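Local structure of proline dipeptidase (Streptococcus agalactiae, 3OOO) at residues K97-F102 with N123-I128; H11-Q16 with V47-D52; S23-V28 with R41-F46. The protein probably hydrolyses dipeptides ending in proline as a manganese-dependent M24B peptidase, of which this chain is only the N-terminal creatinase/prolidase domain. All blocks are in the same frame, centred on the assembly; numbering follows the deposited sequence.

How the interactions relate
All three contacts belong to one mixed sheet and the helices that flank it. Interactions 1 and 2 have centres about 12 Å apart. They are joined by a probable hydrogen bond of 2.6 Å between Thr125 OG1 and His11 NE2. Interactions 1 and 3, with centres about 14 Å apart, meet through Glu101. Glu101 OE2 lies 2.7 Å from Thr27 OG1 and Glu101 OE1 2.8 Å from Ser23 N, both probable hydrogen bonds. Interactions 2 and 3 lie about 18 Å apart between centres and share strand 44-48. Interaction 3 is nested in the loop that interaction 2 closes. The M24 peptidase domain of the whole protein, expected to carry the metal site, lies outside this chain.

Interaction 1 (K97-F102 with N123-I128); sequences KVLAEF and NLTPYI
Two hydrogen bonds join Ala100 and Phe102 to Asn123 and Leu124. Asn123 OD1 accepts from Phe102 N at 3.0 Å (N-H...O 146°), with the donor tilted from the carbonyl plane. The amide gets there because CG stands anti to the backbone N (chi1 -169°). The bond from Leu124 N to Ala100 O is weak and bent, though its length is also 3.0 Å. Asn123 CA adds a C-H...O contact to Ala100 O at 3.3 Å. Flat groups meet as well. The Phe102 ring and the Asn123 amide slide past each other in opposite directions, their planes 19° apart. Asn123 N sits 3.5 Å above one face of the Phe102 ring, offset toward the rim. Apolar contacts complete the interface. Leu99 CD1 touches Ile128 CD1 at 3.7 Å, and Leu124 CD1 meets Glu101 CG at 3.6 Å. The carboxylate of Glu101 turns to Thr27, Ser23 and Asp24. Thr125 holds the N-cap position of helix 126-129, and its hydroxyl pairs with His11. The contact lies where parallel strands 97-100 and 120-123 end and the chain turns into that helix. Phe22 of strand 19-22 packs against Leu124 and Ile128. Thr108 of the second subunit packs on Phe102.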
loop_
_atom_site.group_PDB
_atom_site.type_symbol
_atom_site.label_atom_id
_atom_site.label_comp_id
_atom_site.label_asym_id
_atom_site.label_seq_id
_atom_site.Cartn_x
_atom_site.Cartn_y
_atom_site.Cartn_z
ATOM N N LYS A 97 15.124 -11.665 -6.312
ATOM C CA LYS A 97 13.996 -10.913 -6.845
ATOM C C LYS A 97 12.679 -11.532 -6.387
ATOM O O LYS A 97 12.440 -12.728 -6.566
ATOM C CB LYS A 97 14.057 -10.825 -8.377
ATOM C CG LYS A 97 13.025 -9.870 -8.983
ATOM C CD LYS A 97 13.271 -9.586 -10.466
ATOM C CE LYS A 97 12.539 -10.574 -11.365
ATOM N NZ LYS A 97 12.667 -10.222 -12.808
ATOM N N VAL A 98 11.833 -10.701 -5.786
ATOM C CA VAL A 98 10.518 -11.138 -5.324
ATOM C C VAL A 98 9.451 -10.326 -6.047
ATOM O O VAL A 98 9.522 -9.092 -6.090
ATOM C CB VAL A 98 10.355 -10.952 -3.792
ATOM C CG1 VAL A 98 8.993 -11.461 -3.334
ATOM C CG2 VAL A 98 11.469 -11.662 -3.025
ATOM N N LEU A 99 8.476 -11.016 -6.629
ATOM C CA LEU A 99 7.323 -10.346 -7.227
ATOM C C LEU A 99 6.242 -10.167 -6.167
ATOM O O LEU A 99 5.980 -11.079 -5.391
ATOM C CB LEU A 99 6.785 -11.139 -8.422
ATOM C CG LEU A 99 7.746 -11.484 -9.567
ATOM C CD1 LEU A 99 6.996 -12.203 -10.672
ATOM C CD2 LEU A 99 8.436 -10.250 -10.124
ATOM N N ALA A 100 5.638 -8.983 -6.125
ATOM C CA ALA A 100 4.551 -8.709 -5.185
ATOM C C ALA A 100 3.477 -7.855 -5.849
ATOM O O ALA A 100 3.706 -7.305 -6.926
ATOM C CB ALA A 100 5.086 -8.038 -3.929
ATOM N N GLU A 101 2.308 -7.754 -5.217
ATOM C CA GLU A 101 1.190 -7.002 -5.784
ATOM C C GLU A 101 1.212 -5.552 -5.328
ATOM O O GLU A 101 0.535 -5.179 -4.371
ATOM C CB GLU A 101 -0.144 -7.649 -5.417
ATOM C CG GLU A 101 -0.311 -9.053 -5.939
ATOM C CD GLU A 101 -1.715 -9.543 -5.733
ATOM O OE1 GLU A 101 -1.964 -10.199 -4.699
ATOM O OE2 GLU A 101 -2.577 -9.247 -6.594
ATOM N N PHE A 102 1.983 -4.738 -6.040
ATOM C CA PHE A 102 2.192 -3.344 -5.659
ATOM C C PHE A 102 0.911 -2.501 -5.661
ATOM O O PHE A 102 0.833 -1.513 -4.937
ATOM C CB PHE A 102 3.268 -2.718 -6.553
ATOM C CG PHE A 102 4.686 -3.037 -6.130
ATOM C CD1 PHE A 102 4.963 -4.019 -5.173
ATOM C CD2 PHE A 102 5.758 -2.364 -6.719
ATOM C CE1 PHE A 102 6.278 -4.308 -4.797
ATOM C CE2 PHE A 102 7.073 -2.643 -6.349
ATOM C CZ PHE A 102 7.338 -3.616 -5.388
ATOM N N ASN A 123 6.813 -5.181 -8.858
ATOM C CA ASN A 123 5.418 -5.489 -9.124
ATOM C C ASN A 123 5.292 -6.737 -9.985
ATOM O O ASN A 123 6.246 -7.128 -10.671
ATOM C CB ASN A 123 4.734 -4.300 -9.808
ATOM C CG ASN A 123 3.226 -4.447 -9.881
ATOM O OD1 ASN A 123 2.590 -4.990 -8.977
ATOM N ND2 ASN A 123 2.644 -3.961 -10.970
ATOM N N LEU A 124 4.115 -7.357 -9.934
ATOM C CA LEU A 124 3.794 -8.483 -10.799
ATOM C C LEU A 124 4.115 -8.138 -12.248
ATOM O O LEU A 124 3.966 -6.988 -12.679
ATOM C CB LEU A 124 2.315 -8.850 -10.686
ATOM C CG LEU A 124 1.728 -9.194 -9.316
ATOM C CD1 LEU A 124 0.257 -9.555 -9.498
ATOM C CD2 LEU A 124 2.482 -10.323 -8.625
ATOM N N THR A 125 4.566 -9.144 -12.987
ATOM C CA THR A 125 4.835 -9.010 -14.407
ATOM C C THR A 125 3.512 -8.921 -15.170
ATOM O O THR A 125 2.470 -9.325 -14.649
ATOM C CB THR A 125 5.608 -10.230 -14.917
ATOM O OG1 THR A 125 4.899 -11.416 -14.541
ATOM C CG2 THR A 125 7.010 -10.263 -14.332
ATOM N N PRO A 126 3.541 -8.384 -16.406
ATOM C CA PRO A 126 2.323 -8.368 -17.212
ATOM C C PRO A 126 1.668 -9.743 -17.353
ATOM O O PRO A 126 0.444 -9.836 -17.307
ATOM C CB PRO A 126 2.815 -7.862 -18.567
ATOM C CG PRO A 126 3.933 -6.953 -18.218
ATOM C CD PRO A 126 4.617 -7.594 -17.033
ATOM N N TYR A 127 2.473 -10.798 -17.496
ATOM C CA TYR A 127 1.938 -12.158 -17.626
ATOM C C TYR A 127 1.026 -12.541 -16.460
ATOM O O TYR A 127 -0.070 -13.067 -16.670
ATOM C CB TYR A 127 3.059 -13.192 -17.794
ATOM C CG TYR A 127 2.560 -14.625 -17.823
ATOM C CD1 TYR A 127 1.886 -15.127 -18.934
ATOM C CD2 TYR A 127 2.754 -15.474 -16.731
ATOM C CE1 TYR A 127 1.427 -16.436 -18.963
ATOM C CE2 TYR A 127 2.295 -16.784 -16.749
ATOM C CZ TYR A 127 1.631 -17.260 -17.868
ATOM O OH TYR A 127 1.174 -18.557 -17.896
ATOM N N ILE A 128 1.481 -12.279 -15.236
ATOM C CA ILE A 128 0.674 -12.573 -14.049
ATOM C C ILE A 128 -0.522 -11.613 -13.952
ATOM O O ILE A 128 -1.640 -12.039 -13.657
ATOM C CB ILE A 128 1.516 -12.549 -12.742
ATOM C CG1 ILE A 128 2.673 -13.554 -12.823
ATOM C CG2 ILE A 128 0.637 -12.865 -11.527
ATOM C CD1 ILE A 128 3.686 -13.448 -11.686
#

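Interaction 2 (H11-Q16 with V47-D52); sequences HLHSVQ and VYEDRD
His13 CG lies anti to its carbonyl carbon (chi1 -50°), which brings the imidazole up against Glu49. Leu12 CG is likewise anti to its carbonyl carbon (chi1 -64°), and this takes CD1 to the backbone of Val47. NE2 of His13 donates to the backbone Glu49 O at 2.8 Å. The oxygen is met at the ring edge, a little out of the ring plane, with NE2 tilted from the carbonyl plane, and the N-H...O angle is 151°. Arg9 NH1 also donates to that oxygen, giving it two donors. The carboxylate is not bonded to the ring: His13 NE2 and Glu49 OE1 are 4.9 Å apart. Instead His13 CD2 rests 3.8 Å from Glu49 CB. This is helix-on-sheet packing in the creatinase/prolidase N-terminal domain. The C-terminal part of helix 3-14 covers the end of strand 44-48, where the chain leaves the sheet. Leu12 points at the strand. Leu12 CD1 lies 3.4 Å from Val47 O and, more loosely, 4.5 Å from Val47 CG1. Leu5 and Ile8 of the same helix also touch Val47. Leu12 packs on Ala20 of strand 19-22 and Leu99 of strand 97-100 as well.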
loop_
_atom_site.group_PDB
_atom_site.type_symbol
_atom_site.label_atom_id
_atom_site.label_comp_id
_atom_site.label_asym_id
_atom_site.label_seq_id
_atom_site.Cartn_x
_atom_site.Cartn_y
_atom_site.Cartn_z
ATOM N N HIS A 11 6.423 -19.535 -14.742
ATOM C CA HIS A 11 6.725 -18.181 -15.187
ATOM C C HIS A 11 7.861 -17.548 -14.393
ATOM O O HIS A 11 8.652 -16.783 -14.939
ATOM C CB HIS A 11 5.484 -17.300 -15.107
ATOM C CG HIS A 11 5.761 -15.851 -15.354
ATOM N ND1 HIS A 11 6.216 -15.378 -16.567
ATOM C CD2 HIS A 11 5.653 -14.773 -14.543
ATOM C CE1 HIS A 11 6.375 -14.069 -16.492
ATOM N NE2 HIS A 11 6.042 -13.678 -15.276
ATOM N N LEU A 12 7.935 -17.861 -13.100
ATOM C CA LEU A 12 9.035 -17.378 -12.279
ATOM C C LEU A 12 10.388 -17.799 -12.859
ATOM O O LEU A 12 11.357 -17.054 -12.746
ATOM C CB LEU A 12 8.896 -17.845 -10.826
ATOM C CG LEU A 12 7.696 -17.347 -10.012
ATOM C CD1 LEU A 12 7.680 -18.028 -8.657
ATOM C CD2 LEU A 12 7.706 -15.830 -9.836
ATOM N N HIS A 13 10.441 -18.969 -13.500
ATOM C CA HIS A 13 11.673 -19.418 -14.165
ATOM C C HIS A 13 12.087 -18.487 -15.319
ATOM O O HIS A 13 13.283 -18.278 -15.547
ATOM C CB HIS A 13 11.572 -20.874 -14.660
ATOM C CG HIS A 13 11.092 -21.848 -13.624
ATOM N ND1 HIS A 13 10.277 -22.918 -13.933
ATOM C CD2 HIS A 13 11.306 -21.914 -12.287
ATOM C CE1 HIS A 13 10.013 -23.601 -12.833
ATOM N NE2 HIS A 13 10.624 -23.012 -11.820
ATOM N N SER A 14 11.104 -17.944 -16.039
ATOM C CA SER A 14 11.364 -17.066 -17.184
ATOM C C SER A 14 12.027 -15.755 -16.771
ATOM O O SER A 14 12.715 -15.119 -17.571
ATOM C CB SER A 14 10.071 -16.776 -17.951
ATOM O OG SER A 14 9.444 -17.974 -18.373
ATOM N N VAL A 15 11.816 -15.357 -15.521
ATOM C CA VAL A 15 12.400 -14.132 -14.996
ATOM C C VAL A 15 13.399 -14.451 -13.885
ATOM O O VAL A 15 13.625 -15.616 -13.559
ATOM C CB VAL A 15 11.317 -13.175 -14.465
ATOM C CG1 VAL A 15 10.324 -12.833 -15.569
ATOM C CG2 VAL A 15 10.601 -13.793 -13.273
ATOM N N GLN A 16 13.999 -13.417 -13.309
ATOM C CA GLN A 16 14.988 -13.609 -12.252
ATOM C C GLN A 16 14.343 -13.808 -10.887
ATOM O O GLN A 16 15.009 -13.687 -9.861
ATOM C CB GLN A 16 15.954 -12.424 -12.188
ATOM C CG GLN A 16 16.805 -12.399 -10.924
ATOM C CD GLN A 16 17.750 -11.213 -10.874
ATOM O OE1 GLN A 16 17.784 -10.390 -11.790
ATOM N NE2 GLN A 16 18.524 -11.120 -9.799
ATOM N N VAL A 47 4.370 -18.139 -3.406
ATOM C CA VAL A 47 4.503 -19.025 -4.559
ATOM C C VAL A 47 5.979 -19.106 -4.932
ATOM O O VAL A 47 6.550 -18.172 -5.494
ATOM C CB VAL A 47 3.645 -18.538 -5.749
ATOM C CG1 VAL A 47 3.819 -19.467 -6.962
ATOM C CG2 VAL A 47 2.178 -18.449 -5.342
ATOM N N TYR A 48 6.600 -20.226 -4.563
ATOM C CA TYR A 48 7.999 -20.485 -4.871
ATOM C C TYR A 48 8.126 -21.075 -6.261
ATOM O O TYR A 48 7.183 -21.662 -6.779
ATOM C CB TYR A 48 8.595 -21.468 -3.871
ATOM C CG TYR A 48 8.942 -20.885 -2.525
ATOM C CD1 TYR A 48 10.132 -20.182 -2.335
ATOM C CD2 TYR A 48 8.100 -21.072 -1.429
ATOM C CE1 TYR A 48 10.466 -19.657 -1.083
ATOM C CE2 TYR A 48 8.422 -20.553 -0.183
ATOM C CZ TYR A 48 9.601 -19.852 -0.016
ATOM O OH TYR A 48 9.914 -19.345 1.225
ATOM N N GLU A 49 9.314 -20.928 -6.836
ATOM C CA GLU A 49 9.632 -21.460 -8.155
ATOM C C GLU A 49 9.758 -22.987 -8.172
ATOM O O GLU A 49 9.647 -23.598 -9.235
ATOM C CB GLU A 49 10.950 -20.838 -8.648
ATOM C CG GLU A 49 12.144 -21.152 -7.727
ATOM C CD GLU A 49 13.461 -20.513 -8.144
ATOM O OE1 GLU A 49 13.564 -19.972 -9.269
ATOM O OE2 GLU A 49 14.406 -20.561 -7.325
ATOM N N ASP A 50 9.981 -23.597 -7.007
ATOM C CA ASP A 50 10.465 -24.985 -6.937
ATOM C C ASP A 50 9.710 -25.925 -5.992
ATOM O O ASP A 50 10.169 -27.038 -5.721
ATOM C CB ASP A 50 11.958 -24.982 -6.563
ATOM C CG ASP A 50 12.228 -24.297 -5.228
ATOM O OD1 ASP A 50 11.272 -23.776 -4.611
ATOM O OD2 ASP A 50 13.406 -24.276 -4.796
ATOM N N ARG A 51 8.557 -25.491 -5.493
ATOM C CA ARG A 51 7.779 -26.299 -4.558
ATOM C C ARG A 51 6.327 -25.833 -4.520
ATOM O O ARG A 51 5.978 -24.831 -5.149
ATOM C CB ARG A 51 8.408 -26.250 -3.159
ATOM C CG ARG A 51 8.297 -24.891 -2.463
ATOM C CD ARG A 51 9.321 -24.774 -1.341
ATOM N NE ARG A 51 10.662 -24.492 -1.856
ATOM C CZ ARG A 51 11.794 -24.766 -1.209
ATOM N NH1 ARG A 51 11.764 -25.357 -0.021
ATOM N NH2 ARG A 51 12.962 -24.463 -1.759
ATOM N N ASP A 52 5.488 -26.554 -3.781
ATOM C CA ASP A 52 4.093 -26.160 -3.630
ATOM C C ASP A 52 3.978 -24.815 -2.919
ATOM O O ASP A 52 4.845 -24.467 -2.114
ATOM C CB ASP A 52 3.305 -27.222 -2.865
ATOM C CG ASP A 52 2.819 -28.334 -3.766
ATOM O OD1 ASP A 52 1.882 -28.091 -4.561
ATOM O OD2 ASP A 52 3.375 -29.444 -3.678
#

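Interaction 3 (S23-V28 with R41-F46); sequences SDPVTV and RQMFLF
Ser23 and Phe44 bring the two backbones closest, with CA atoms 4.9 Å apart. No hydrogen bond joins the segments. Segment 23-28 leaves strand 19-22 and turns at once into helix 25-32. Asp24 is the N-cap: its OD1 accepts from Val26 N at 2.9 Å, on the anti side of the carboxylate and 29° out of its plane. Asp24 O then accepts from Val28 N at 2.8 Å, which closes the first turn. Segment 41-46 runs into strand 44-48. Its side chains alternate, so Met43 and Leu45 point toward the helix while the CB of Phe44 points away from it.

Residue 43 is a selenomethionine modelled in two conformers, and the contacts of its CE are those of one of them. Its chain bends at chi2 and chi3, bringing the methyl CE up to the first helical turn. Met43 CE lies 3.7 Å from Pro25 CA. Val28 and Met43 reach toward each other tip to tip, with Val28 CG2 3.9 Å from Met43 CE. The same Val28 CG2 meets Leu45 CB at 4.3 Å. The Phe44 ring comes back beside Ser23: Ser23 CB approaches it obliquely, 4.0 Å from Phe44 CD1. Ser23 OG bonds to Asn104 OD1.

Strand 19-22, helix 25-32 and strand 44-48 follow in sequence, the two strands antiparallel, with the helix packed on the sheet of the creatinase/prolidase N-terminal domain. Val28 also packs on Phe22 of strand 19-22. Helix 25-32 thus meets this part of strand 44-48 through Met43 and Leu45, and helix 82-89 meets it through Phe44, which touches Ile86.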
loop_
_atom_site.group_PDB
_atom_site.type_symbol
_atom_site.label_atom_id
_atom_site.label_comp_id
_atom_site.label_asym_id
_atom_site.label_seq_id
_atom_site.Cartn_x
_atom_site.Cartn_y
_atom_site.Cartn_z
ATOM N N SER A 23 -1.156 -10.963 -2.077
ATOM C CA SER A 23 -1.772 -10.404 -0.873
ATOM C C SER A 23 -3.200 -9.912 -1.102
ATOM O O SER A 23 -3.957 -9.749 -0.150
ATOM C CB SER A 23 -0.911 -9.259 -0.334
ATOM O OG SER A 23 -0.725 -8.248 -1.310
ATOM N N ASP A 24 -3.555 -9.650 -2.356
ATOM C CA ASP A 24 -4.883 -9.135 -2.681
ATOM C C ASP A 24 -5.910 -10.255 -2.478
ATOM O O ASP A 24 -5.798 -11.305 -3.107
ATOM C CB ASP A 24 -4.880 -8.625 -4.134
ATOM C CG ASP A 24 -6.155 -7.890 -4.523
ATOM O OD1 ASP A 24 -7.251 -8.234 -4.044
ATOM O OD2 ASP A 24 -6.056 -6.957 -5.351
ATOM N N PRO A 25 -6.906 -10.043 -1.587
ATOM C CA PRO A 25 -7.931 -11.064 -1.345
ATOM C C PRO A 25 -8.602 -11.555 -2.631
ATOM O O PRO A 25 -8.909 -12.736 -2.756
ATOM C CB PRO A 25 -8.943 -10.334 -0.452
ATOM C CG PRO A 25 -8.121 -9.328 0.279
ATOM C CD PRO A 25 -7.100 -8.861 -0.729
ATOM N N VAL A 26 -8.799 -10.652 -3.586
ATOM C CA VAL A 26 -9.395 -11.011 -4.871
ATOM C C VAL A 26 -8.462 -11.928 -5.672
ATOM O O VAL A 26 -8.901 -12.941 -6.226
ATOM C CB VAL A 26 -9.779 -9.745 -5.677
ATOM C CG1 VAL A 26 -10.294 -10.107 -7.063
ATOM C CG2 VAL A 26 -10.824 -8.933 -4.919
ATOM N N THR A 27 -7.175 -11.580 -5.708
ATOM C CA THR A 27 -6.176 -12.375 -6.414
ATOM C C THR A 27 -6.026 -13.756 -5.782
ATOM O O THR A 27 -6.023 -14.771 -6.477
ATOM C CB THR A 27 -4.806 -11.671 -6.437
ATOM O OG1 THR A 27 -4.954 -10.354 -6.989
ATOM C CG2 THR A 27 -3.809 -12.464 -7.280
ATOM N N VAL A 28 -5.900 -13.790 -4.460
ATOM C CA VAL A 28 -5.754 -15.057 -3.748
ATOM C C VAL A 28 -6.965 -15.964 -3.992
ATOM O O VAL A 28 -6.811 -17.169 -4.226
ATOM C CB VAL A 28 -5.488 -14.829 -2.251
ATOM C CG1 VAL A 28 -5.528 -16.145 -1.486
ATOM C CG2 VAL A 28 -4.130 -14.143 -2.085
ATOM N N ARG A 41 -4.570 -7.285 9.671
ATOM C CA ARG A 41 -3.871 -8.543 9.915
ATOM C C ARG A 41 -3.258 -9.046 8.607
ATOM O O ARG A 41 -3.528 -8.510 7.528
ATOM C CB ARG A 41 -4.805 -9.591 10.518
ATOM C CG ARG A 41 -5.206 -9.314 11.964
ATOM C CD ARG A 41 -5.835 -10.560 12.563
ATOM N NE ARG A 41 -6.324 -10.373 13.930
ATOM C CZ ARG A 41 -7.552 -9.964 14.239
ATOM N NH1 ARG A 41 -8.427 -9.666 13.285
ATOM N NH2 ARG A 41 -7.896 -9.845 15.516
ATOM N N GLN A 42 -2.432 -10.081 8.713
ATOM C CA GLN A 42 -1.662 -10.550 7.567
ATOM C C GLN A 42 -2.214 -11.805 6.903
ATOM O O GLN A 42 -2.585 -12.769 7.576
ATOM C CB GLN A 42 -0.203 -10.830 7.964
ATOM C CG GLN A 42 0.527 -9.706 8.699
ATOM C CD GLN A 42 0.399 -8.354 8.019
ATOM O OE1 GLN A 42 0.341 -8.260 6.789
ATOM N NE2 GLN A 42 0.357 -7.293 8.826
HETATM N N MSE A 43 -2.257 -11.739 5.574
HETATM C CA MSE A 43 -2.618 -12.782 4.629
HETATM C C MSE A 43 -1.491 -12.758 3.523
HETATM O O MSE A 43 -1.443 -11.714 2.876
HETATM C CB MSE A 43 -4.009 -12.365 3.995
HETATM C CG MSE A 43 -5.307 -13.322 4.071
HETATM SE SE MSE A 43 -5.712 -14.432 2.454
HETATM C CE MSE A 43 -5.956 -12.968 1.178
ATOM N N PHE A 44 -0.714 -13.812 3.271
ATOM C CA PHE A 44 0.144 -13.867 2.092
ATOM C C PHE A 44 0.112 -15.262 1.515
ATOM O O PHE A 44 0.146 -16.253 2.255
ATOM C CB PHE A 44 1.601 -13.534 2.435
ATOM C CG PHE A 44 1.805 -12.149 2.988
ATOM C CD1 PHE A 44 1.672 -11.022 2.169
ATOM C CD2 PHE A 44 2.129 -11.974 4.326
ATOM C CE1 PHE A 44 1.860 -9.741 2.688
ATOM C CE2 PHE A 44 2.315 -10.700 4.855
ATOM C CZ PHE A 44 2.182 -9.578 4.034
ATOM N N LEU A 45 0.084 -15.335 0.189
ATOM C CA LEU A 45 0.281 -16.593 -0.514
ATOM C C LEU A 45 1.664 -16.564 -1.137
ATOM O O LEU A 45 1.939 -15.746 -2.015
ATOM C CB LEU A 45 -0.787 -16.776 -1.593
ATOM C CG LEU A 45 -0.699 -18.022 -2.481
ATOM C CD1 LEU A 45 -0.894 -19.302 -1.677
ATOM C CD2 LEU A 45 -1.730 -17.937 -3.601
ATOM N N PHE A 46 2.528 -17.455 -0.663
ATOM C CA PHE A 46 3.908 -17.527 -1.122
ATOM C C PHE A 46 4.030 -18.584 -2.200
ATOM O O PHE A 46 3.808 -19.765 -1.946
ATOM C CB PHE A 46 4.856 -17.844 0.044
ATOM C CG PHE A 46 4.846 -16.806 1.134
ATOM C CD1 PHE A 46 5.576 -15.625 0.995
ATOM C CD2 PHE A 46 4.109 -17.003 2.299
ATOM C CE1 PHE A 46 5.567 -14.659 2.000
ATOM C CE2 PHE A 46 4.096 -16.042 3.313
ATOM C CZ PHE A 46 4.826 -14.869 3.164
#